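Local coordinates for cellulose 1,4-beta-cellobiosidase (Thermobifida fusca, PDB 4JJJ), which probably cleaves cellulose chains to release cellobiose, acting through the family 48 glycoside hydrolase domain described here, one part of a longer multidomain cellulase, at residues G114-L119 against Y563-W568. The protein carries 1 engineered substitution. Numbering follows the deposited sequence.
Sequences GYPSPL and YVPPGW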
ATOM      1  N   GLY A 114       1.163  22.402  11.021  1.00 11.40           N
ATOM      2  CA  GLY A 114       2.604  22.632  10.944  1.00 11.62           C
ATOM      3  C   GLY A 114       3.249  22.836   9.593  1.00 10.45           C
ATOM      4  O   GLY A 114       4.468  23.080   9.443  1.00 12.94           O
ATOM      5  N   TYR A 115       2.422  22.715   8.535  1.00 10.69           N
ATOM      6  CA  TYR A 115       2.876  22.750   7.190  1.00  9.79           C
ATOM      7  C   TYR A 115       2.459  24.086   6.594  1.00 10.67           C
ATOM      8  O   TYR A 115       1.311  24.544   6.840  1.00 11.54           O
ATOM      9  CB  TYR A 115       2.234  21.532   6.412  1.00  9.15           C
ATOM     10  CG  TYR A 115       2.857  20.237   6.880  1.00  7.60           C
ATOM     11  CD1 TYR A 115       2.338  19.570   7.971  1.00  7.28           C
ATOM     12  CD2 TYR A 115       3.954  19.747   6.232  1.00  7.77           C
ATOM     13  CE1 TYR A 115       2.973  18.422   8.398  1.00  8.31           C
ATOM     14  CE2 TYR A 115       4.580  18.605   6.643  1.00  7.84           C
ATOM     15  CZ  TYR A 115       4.049  17.947   7.723  1.00  7.93           C
ATOM     16  OH  TYR A 115       4.656  16.724   8.202  1.00 10.46           O
ATOM     17  N   PRO A 116       3.280  24.654   5.737  1.00 10.62           N
ATOM     18  CA  PRO A 116       4.488  24.119   5.201  1.00 10.68           C
ATOM     19  C   PRO A 116       5.651  24.053   6.177  1.00 10.39           C
ATOM     20  O   PRO A 116       5.775  24.893   7.074  1.00 10.84           O
ATOM     21  CB  PRO A 116       4.800  25.055   4.016  1.00 11.84           C
ATOM     22  CG  PRO A 116       4.261  26.385   4.521  1.00 12.50           C
ATOM     23  CD  PRO A 116       2.951  25.960   5.099  1.00 12.06           C
ATOM     24  N   SER A 117       6.383  22.918   6.096  1.00  9.71           N
ATOM     25  CA  SER A 117       7.481  22.586   6.999  1.00  9.78           C
ATOM     26  C   SER A 117       8.801  22.969   6.349  1.00  9.80           C
ATOM     27  O   SER A 117       9.013  22.824   5.163  1.00 10.29           O
ATOM     28  CB  SER A 117       7.458  21.082   7.247  1.00  9.68           C
ATOM     29  OG  SER A 117       8.309  20.798   8.331  1.00 10.79           O
ATOM     30  N   PRO A 118       9.724  23.584   7.151  1.00 11.27           N
ATOM     31  CA  PRO A 118      10.962  24.110   6.565  1.00 12.50           C
ATOM     32  C   PRO A 118      12.093  23.109   6.331  1.00 12.71           C
ATOM     33  O   PRO A 118      12.246  22.090   7.035  1.00 13.17           O
ATOM     34  CB  PRO A 118      11.426  25.116   7.663  1.00 12.31           C
ATOM     35  CG  PRO A 118      10.949  24.474   8.949  1.00 12.97           C
ATOM     36  CD  PRO A 118       9.651  23.735   8.593  1.00 11.84           C
ATOM     37  N   LEU A 119      12.891  23.423   5.361  1.00 15.20           N
ATOM     38  CA  LEU A 119      14.180  22.790   5.200  1.00 15.82           C
ATOM     39  C   LEU A 119      15.118  23.105   6.341  1.00 18.31           C
ATOM     40  O   LEU A 119      15.167  24.264   6.789  1.00 16.65           O
ATOM     41  CB  LEU A 119      14.840  23.245   3.922  1.00 17.56           C
ATOM     42  CG  LEU A 119      14.352  22.741   2.576  1.00 21.91           C
ATOM     43  CD1 LEU A 119      12.941  23.117   2.186  1.00 23.47           C
ATOM     44  CD2 LEU A 119      15.309  23.345   1.556  1.00 24.04           C
ATOM     45  N   TYR A 563      -7.108  21.736   6.822  1.00  9.26           N
ATOM     46  CA  TYR A 563      -6.267  22.900   7.021  1.00  9.56           C
ATOM     47  C   TYR A 563      -5.771  23.504   5.736  1.00  9.31           C
ATOM     48  O   TYR A 563      -5.271  22.819   4.860  1.00  7.32           O
ATOM     49  CB  TYR A 563      -5.050  22.523   7.926  1.00  9.76           C
ATOM     50  CG  TYR A 563      -4.110  23.679   8.254  1.00  8.95           C
ATOM     51  CD1 TYR A 563      -4.558  24.607   9.162  1.00 10.38           C
ATOM     52  CD2 TYR A 563      -2.926  23.856   7.601  1.00  9.41           C
ATOM     53  CE1 TYR A 563      -3.747  25.687   9.486  1.00  9.88           C
ATOM     54  CE2 TYR A 563      -2.073  24.934   7.917  1.00 10.01           C
ATOM     55  CZ  TYR A 563      -2.563  25.863   8.829  1.00 10.42           C
ATOM     56  OH  TYR A 563      -1.773  26.919   9.158  1.00 10.46           O
ATOM     57  N   VAL A 564      -5.774  24.892   5.645  1.00  8.80           N
ATOM     58  CA  VAL A 564      -5.138  25.641   4.631  1.00  8.50           C
ATOM     59  C   VAL A 564      -4.375  26.788   5.409  1.00  9.19           C
ATOM     60  O   VAL A 564      -5.017  27.330   6.282  1.00 11.65           O
ATOM     61  CB  VAL A 564      -6.185  26.214   3.646  1.00  9.15           C
ATOM     62  CG1 VAL A 564      -5.522  27.031   2.623  1.00  9.89           C
ATOM     63  CG2 VAL A 564      -6.988  25.085   2.992  1.00 10.32           C
ATOM     64  N   PRO A 565      -3.127  27.067   5.041  1.00 10.57           N
ATOM     65  CA  PRO A 565      -2.396  28.199   5.702  1.00 10.93           C
ATOM     66  C   PRO A 565      -3.112  29.541   5.580  1.00 12.83           C
ATOM     67  O   PRO A 565      -3.661  29.837   4.574  1.00 12.75           O
ATOM     68  CB  PRO A 565      -1.059  28.238   5.025  1.00 11.22           C
ATOM     69  CG  PRO A 565      -0.888  26.842   4.428  1.00 11.00           C
ATOM     70  CD  PRO A 565      -2.256  26.447   4.038  1.00  9.51           C
ATOM     71  N   PRO A 566      -3.077  30.291   6.678  1.00 14.50           N
ATOM     72  CA  PRO A 566      -3.673  31.656   6.639  1.00 15.80           C
ATOM     73  C   PRO A 566      -2.969  32.373   5.522  1.00 14.58           C
ATOM     74  O   PRO A 566      -1.756  32.203   5.279  1.00 17.63           O
ATOM     75  CB  PRO A 566      -3.230  32.252   7.936  1.00 16.44           C
ATOM     76  CG  PRO A 566      -3.025  31.124   8.870  1.00 18.64           C
ATOM     77  CD  PRO A 566      -2.542  29.953   8.006  1.00 17.49           C
ATOM     78  N   GLY A 567      -3.735  33.126   4.774  1.00 17.99           N
ATOM     79  CA  GLY A 567      -3.148  33.866   3.666  1.00 16.93           C
ATOM     80  C   GLY A 567      -2.935  33.119   2.374  1.00 18.29           C
ATOM     81  O   GLY A 567      -2.646  33.723   1.319  1.00 19.24           O
ATOM     82  N   TRP A 568      -3.119  31.785   2.410  1.00 13.86           N
ATOM     83  CA  TRP A 568      -2.909  30.996   1.201  1.00 14.15           C
ATOM     84  C   TRP A 568      -4.158  30.961   0.390  1.00 13.50           C
ATOM     85  O   TRP A 568      -5.226  30.768   0.925  1.00 15.11           O
ATOM     86  CB  TRP A 568      -2.531  29.527   1.528  1.00 13.07           C
ATOM     87  CG  TRP A 568      -1.796  28.833   0.466  1.00 12.29           C
ATOM     88  CD1 TRP A 568      -0.460  28.699   0.338  1.00 13.31           C
ATOM     89  CD2 TRP A 568      -2.362  28.097  -0.593  1.00 11.38           C
ATOM     90  NE1 TRP A 568      -0.129  27.980  -0.780  1.00 13.14           N
ATOM     91  CE2 TRP A 568      -1.301  27.625  -1.394  1.00 11.64           C
ATOM     92  CE3 TRP A 568      -3.696  27.882  -1.018  1.00 12.71           C
ATOM     93  CZ2 TRP A 568      -1.520  26.871  -2.526  1.00 12.74           C
ATOM     94  CZ3 TRP A 568      -3.874  27.175  -2.192  1.00 11.54           C
ATOM     95  CH2 TRP A 568      -2.793  26.669  -2.892  1.00 12.02           C
TER
HETATM   96  O   HOH W   1       0.761  26.943   8.047  1.00 15.87           O
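Tyr563 meets the carbonyl oxygen of Tyr115 at the periphery of the (α/α)6 fold of this family 48 catalytic domain, where two loop regions distant in sequence are joined by a small contact with one bridging water. With CG anti to the backbone N (chi1 -178°), and with CB pointing toward residues 114-119, Tyr563 meets them by a ring edge: Tyr563 CE2 lies 3.6 Å from Tyr115 O, which sits at that edge near the ring plane. No direct hydrogen bond joins the two segments. Instead a water in the plane of the phenol, at its edge, donates to Tyr115 O at 2.7 Å and is hydrogen-bonded to Tyr563 OH at 2.8 Å. Trp556 meets the Tyr563 ring edge-to-face, while Arg177 hydrogen-bonds to the backbone O of Tyr563 and touches the side chain of Tyr115, adding a second link between the loops. The phenol of Tyr115 itself leads away to Gln109, its hydroxyl hydrogen-bonded to the backbone N of that residue.

Two residues on, Pro565 brings its ring to the cis peptide bond between Tyr115 and Pro116. Pro565 CG touches Pro116 CD at 4.0 Å, the two pyrrolidine rings crossing at a slant, and is equally distant from Tyr115 O. That carbonyl thus faces a phenol edge, a proline methylene and the water. Beyond Pro116 the chain enters strand 117-118, which pairs in parallel with strand 208-209, and at Leu119 it reaches a bound glucose unit, so the strand links this peripheral contact to the glycan-binding region.

Pro565 also opens a type II β-turn through Pro566 and Gly567, closed where Trp568 N donates to Pro565 O at 3.0 Å.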